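Side-chain contacts in arsenite methyltransferase (PDB 5EVJ), which probably methylates trivalent arsenic bound to glutathione, using S-adenosylmethionine as methyl donor and giving mono-, di- and trimethylated products: residues Ala80-Leu85 with Phe163-Ser168; Val100-Val105 with Gly109-Val114. The protein carries 15 engineered substitutions. One frame throughout, in Å; residues are numbered along the deposited sequence.

Contact 1. Residues Ala80-Leu85 with Phe163-Ser168; sequences AGIEGL and FDLVIS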
loop_
_atom_site.group_PDB
_atom_site.type_symbol
_atom_site.label_atom_id
_atom_site.label_comp_id
_atom_site.label_asym_id
_atom_site.label_seq_id
_atom_site.Cartn_x
_atom_site.Cartn_y
_atom_site.Cartn_z
ATOM N N ALA A 80 -4.513 -6.917 5.129
ATOM C CA ALA A 80 -4.753 -8.117 5.944
ATOM C C ALA A 80 -3.541 -9.039 5.762
ATOM O O ALA A 80 -2.745 -8.869 4.858
ATOM C CB ALA A 80 -6.040 -8.807 5.477
ATOM N N GLY A 81 -3.388 -10.039 6.596
ATOM C CA GLY A 81 -2.310 -11.040 6.388
ATOM C C GLY A 81 -0.888 -10.767 6.860
ATOM O O GLY A 81 0.068 -11.479 6.411
ATOM N N ILE A 82 -0.725 -9.809 7.775
ATOM C CA ILE A 82 0.619 -9.315 8.138
ATOM C C ILE A 82 1.079 -9.704 9.557
ATOM O O ILE A 82 1.959 -9.104 10.105
ATOM C CB ILE A 82 0.746 -7.740 7.992
ATOM C CG1 ILE A 82 -0.142 -7.007 8.975
ATOM C CG2 ILE A 82 0.422 -7.273 6.572
ATOM C CD1 ILE A 82 -0.121 -5.479 8.776
ATOM N N GLU A 83 0.493 -10.714 10.150
ATOM C CA GLU A 83 0.960 -11.132 11.460
ATOM C C GLU A 83 2.471 -11.397 11.455
ATOM O O GLU A 83 2.950 -12.102 10.585
ATOM C CB GLU A 83 0.209 -12.384 11.939
ATOM C CG GLU A 83 0.878 -12.987 13.177
ATOM C CD GLU A 83 -0.109 -13.408 14.274
ATOM O OE1 GLU A 83 -0.301 -14.645 14.442
ATOM O OE2 GLU A 83 -0.684 -12.508 14.962
ATOM N N GLY A 84 3.203 -10.840 12.430
ATOM C CA GLY A 84 4.596 -11.194 12.592
ATOM C C GLY A 84 5.550 -10.528 11.646
ATOM O O GLY A 84 6.771 -10.756 11.749
ATOM N N LEU A 85 5.052 -9.654 10.778
ATOM C CA LEU A 85 5.923 -8.985 9.795
ATOM C C LEU A 85 6.517 -7.625 10.243
ATOM O O LEU A 85 6.099 -7.025 11.231
ATOM C CB LEU A 85 5.134 -8.790 8.469
ATOM C CG LEU A 85 4.654 -10.117 7.869
ATOM C CD1 LEU A 85 3.913 -9.931 6.535
ATOM C CD2 LEU A 85 5.726 -11.247 7.817
ATOM N N PHE A 163 12.264 -4.578 5.403
ATOM C CA PHE A 163 10.829 -4.469 5.680
ATOM C C PHE A 163 10.024 -5.404 4.789
ATOM O O PHE A 163 10.360 -5.616 3.594
ATOM C CB PHE A 163 10.343 -3.041 5.479
ATOM C CG PHE A 163 10.814 -2.108 6.553
ATOM C CD1 PHE A 163 10.185 -2.077 7.781
ATOM C CD2 PHE A 163 11.906 -1.269 6.340
ATOM C CE1 PHE A 163 10.599 -1.229 8.789
ATOM C CE2 PHE A 163 12.346 -0.445 7.359
ATOM C CZ PHE A 163 11.658 -0.407 8.583
ATOM N N ASP A 164 8.959 -5.944 5.340
ATOM C CA ASP A 164 8.087 -6.774 4.530
ATOM C C ASP A 164 7.022 -5.971 3.804
ATOM O O ASP A 164 6.664 -6.366 2.719
ATOM C CB ASP A 164 7.420 -7.802 5.407
ATOM C CG ASP A 164 8.464 -8.712 6.082
ATOM O OD1 ASP A 164 9.225 -9.414 5.360
ATOM O OD2 ASP A 164 8.482 -8.699 7.325
ATOM N N LEU A 165 6.547 -4.858 4.411
ATOM C CA LEU A 165 5.499 -4.036 3.875
ATOM C C LEU A 165 5.987 -2.649 4.008
ATOM O O LEU A 165 6.586 -2.274 5.075
ATOM C CB LEU A 165 4.183 -4.080 4.712
ATOM C CG LEU A 165 3.194 -5.211 4.450
ATOM C CD1 LEU A 165 2.686 -5.189 3.014
ATOM C CD2 LEU A 165 3.831 -6.605 4.708
ATOM N N VAL A 166 5.658 -1.834 2.988
ATOM C CA VAL A 166 5.812 -0.394 3.098
ATOM C C VAL A 166 4.446 0.145 2.868
ATOM O O VAL A 166 3.811 -0.228 1.896
ATOM C CB VAL A 166 6.873 0.185 2.099
ATOM C CG1 VAL A 166 6.857 1.682 2.128
ATOM C CG2 VAL A 166 8.282 -0.262 2.493
ATOM N N ILE A 167 3.964 1.011 3.764
ATOM C CA ILE A 167 2.618 1.588 3.674
ATOM C C ILE A 167 2.670 3.117 3.784
ATOM O O ILE A 167 3.646 3.692 4.334
ATOM C CB ILE A 167 1.575 1.017 4.701
ATOM C CG1 ILE A 167 1.726 1.703 6.066
ATOM C CG2 ILE A 167 1.539 -0.533 4.700
ATOM C CD1 ILE A 167 0.921 1.044 7.206
ATOM N N SER A 168 1.605 3.759 3.265
ATOM C CA SER A 168 1.565 5.196 3.145
ATOM C C SER A 168 0.148 5.634 2.960
ATOM O O SER A 168 -0.663 4.919 2.398
ATOM C CB SER A 168 2.353 5.669 1.927
ATOM O OG SER A 168 2.713 7.030 2.085
#
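L85 touches L165 with CD1 and D164 with CB and CD2. The tight part is the buried one, made by I82, L165 and the CD1 branch of L85: CD2 of L165 serves two partners, meeting L85 CD1 at 3.8 Å and I82 CG2 at 3.9 Å. L85 and L165 cross at a slant; at L85, chi1 -60° sets CG beside the backbone N and the extended chi2 (-178°) carries CD1 on to L165, leaving CD2 by the carboxylate. The side of L85 and D164, both partly exposed, is more open and more polar, yet no hydrogen bond crosses between the segments there. L85 CB lies 3.5 Å from D164 OD2 and L85 CD2 stands 3.8 Å from the same oxygen; these are van der Waals contacts, the two side chains crossing nearly at a right angle. OD2 accepts a hydrogen bond from the backbone N of R86, the residue after L85, which holds the carboxylate beside that leucine. I82 and L85 reach the strand together because they bracket a type II beta turn, closed by L85 N to I82 O at 3.2 Å, with the exposed E83 at its outer corner. The turn leads into strand 86-90, which pairs with strand 163-169 in the methyltransferase sheet; Y332 touches both leucines, I82 also packs on V105, and L165 reaches E194 of strand 193-202.

Contact 2. Residues Val100-Val105 with Gly109-Val114; sequences VAAKLV and GSVTGV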
loop_
_atom_site.group_PDB
_atom_site.type_symbol
_atom_site.label_atom_id
_atom_site.label_comp_id
_atom_site.label_asym_id
_atom_site.label_seq_id
_atom_site.Cartn_x
_atom_site.Cartn_y
_atom_site.Cartn_z
ATOM N N VAL A 100 -2.506 1.207 14.202
ATOM C CA VAL A 100 -3.305 0.135 13.711
ATOM C C VAL A 100 -2.426 -1.017 13.270
ATOM O O VAL A 100 -2.715 -2.181 13.547
ATOM C CB VAL A 100 -4.166 0.601 12.542
ATOM C CG1 VAL A 100 -4.856 -0.607 11.904
ATOM C CG2 VAL A 100 -5.134 1.659 13.057
ATOM N N ALA A 101 -1.354 -0.705 12.556
ATOM C CA ALA A 101 -0.483 -1.809 12.090
ATOM C C ALA A 101 0.171 -2.569 13.285
ATOM O O ALA A 101 0.277 -3.820 13.300
ATOM C CB ALA A 101 0.565 -1.233 11.174
ATOM N N ALA A 102 0.608 -1.788 14.280
ATOM C CA ALA A 102 1.298 -2.287 15.451
ATOM C C ALA A 102 0.404 -3.354 16.063
ATOM O O ALA A 102 0.877 -4.393 16.486
ATOM C CB ALA A 102 1.517 -1.166 16.428
ATOM N N LYS A 103 -0.897 -3.128 16.043
ATOM C CA LYS A 103 -1.812 -4.175 16.507
ATOM C C LYS A 103 -1.895 -5.358 15.561
ATOM O O LYS A 103 -1.809 -6.549 15.952
ATOM C CB LYS A 103 -3.222 -3.638 16.673
ATOM C CG LYS A 103 -4.130 -4.805 17.072
ATOM C CD LYS A 103 -5.567 -4.409 17.339
ATOM C CE LYS A 103 -6.311 -5.560 18.023
ATOM N NZ LYS A 103 -6.249 -6.826 17.203
ATOM N N LEU A 104 -2.086 -5.046 14.282
ATOM C CA LEU A 104 -2.417 -6.157 13.369
ATOM C C LEU A 104 -1.250 -7.028 13.069
ATOM O O LEU A 104 -1.453 -8.156 12.591
ATOM C CB LEU A 104 -3.088 -5.657 12.044
ATOM C CG LEU A 104 -4.516 -5.115 12.221
ATOM C CD1 LEU A 104 -5.061 -4.733 10.865
ATOM C CD2 LEU A 104 -5.405 -6.165 12.865
ATOM N N VAL A 105 -0.025 -6.520 13.264
ATOM C CA VAL A 105 1.117 -7.442 13.136
ATOM C C VAL A 105 1.380 -8.301 14.360
ATOM O O VAL A 105 2.335 -9.155 14.339
ATOM C CB VAL A 105 2.461 -6.755 12.799
ATOM C CG1 VAL A 105 2.302 -5.988 11.489
ATOM C CG2 VAL A 105 2.902 -5.839 13.935
ATOM N N GLY A 109 5.530 -8.861 15.524
ATOM C CA GLY A 109 5.805 -8.069 14.338
ATOM C C GLY A 109 6.285 -6.706 14.822
ATOM O O GLY A 109 6.283 -6.451 16.049
ATOM N N SER A 110 6.679 -5.823 13.894
ATOM C CA SER A 110 7.024 -4.445 14.298
ATOM C C SER A 110 6.773 -3.421 13.226
ATOM O O SER A 110 6.589 -3.766 12.042
ATOM C CB SER A 110 8.480 -4.362 14.726
ATOM O OG SER A 110 9.260 -4.980 13.745
ATOM N N VAL A 111 6.713 -2.167 13.668
ATOM C CA VAL A 111 6.394 -1.063 12.857
ATOM C C VAL A 111 7.394 0.060 13.063
ATOM O O VAL A 111 7.740 0.407 14.214
ATOM C CB VAL A 111 4.963 -0.565 13.160
ATOM C CG1 VAL A 111 4.590 0.605 12.248
ATOM C CG2 VAL A 111 3.967 -1.724 13.037
ATOM N N THR A 112 7.832 0.627 11.940
ATOM C CA THR A 112 8.623 1.802 11.924
ATOM C C THR A 112 7.839 2.934 11.212
ATOM O O THR A 112 7.277 2.759 10.124
ATOM C CB THR A 112 9.947 1.537 11.217
ATOM O OG1 THR A 112 10.684 0.519 11.919
ATOM C CG2 THR A 112 10.801 2.809 11.111
ATOM N N GLY A 113 7.787 4.098 11.835
ATOM C CA GLY A 113 7.115 5.269 11.236
ATOM C C GLY A 113 8.157 6.369 10.992
ATOM O O GLY A 113 9.021 6.631 11.854
ATOM N N VAL A 114 8.110 6.964 9.806
ATOM C CA VAL A 114 9.007 8.030 9.428
ATOM C C VAL A 114 8.162 9.238 9.206
ATOM O O VAL A 114 7.244 9.185 8.415
ATOM C CB VAL A 114 9.721 7.753 8.104
ATOM C CG1 VAL A 114 10.560 8.952 7.701
ATOM C CG2 VAL A 114 10.635 6.561 8.221
#
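CG2 of V111 lies over one face of the A101-A102 peptide, 3.6 Å from A102 N, and CG2 of V105 lies over one face of the G109-S110 peptide, 3.6 Å from G109 C. The polar edges of these peptides are taken up in other directions: A101 O accepts V105 N within the helix at 2.7 Å, and G109 O accepts the side-chain amide of N142. This is the second half of a beta-alpha-beta unit, strand 86-90, helix 96-104 and strand 110-115, in the Rossmann-like fold of S-adenosylmethionine-dependent methyltransferases. The last turn of the helix packs back on the start of the strand that follows it. The CA-CB bond of V111 is directed to the helix segment, and chi1 -178° puts CG2 beside the backbone N, on the side of the helix. There it fits beside two small residues, touching A101 CB at 3.9 Å and A102 CB at 4.2 Å; the small side chains are consistent with the methyl reaching the helix backbone, at A102 N and CA. Beyond the helix end, V105 fills the corner between the two elements, also touching V87, while M143 of the adjoining strand 143-147 meets A102. The carbonyl O of A102 receives both Y138 OH and N142 ND2. Across the short connection, G109 N gives V105 O a weak, bent hydrogen bond, 3.4 Å long with an angle of 121° at the hydrogen.

Overall arrangement
Both contacts reach the same sheet, their centres about 8 Å apart, with strand 86-90 between strands 110-115 and 163-169. Contact 2 is the buried one; its side-chain contacts are all apolar, methyls on alanines and on peptide faces, with one weak backbone hydrogen bond. Contact 1 is only partly buried and adds a carboxylate at its more open side. They differ in reach as well: contact 2 joins consecutive elements, whereas contact 1 brings together chain 78 residues apart. The loop of residues 80-85 belongs to the join between them, since G84 N to V105 O (2.7 Å) and S110 N to L85 O (3.0 Å) are probable hydrogen bonds.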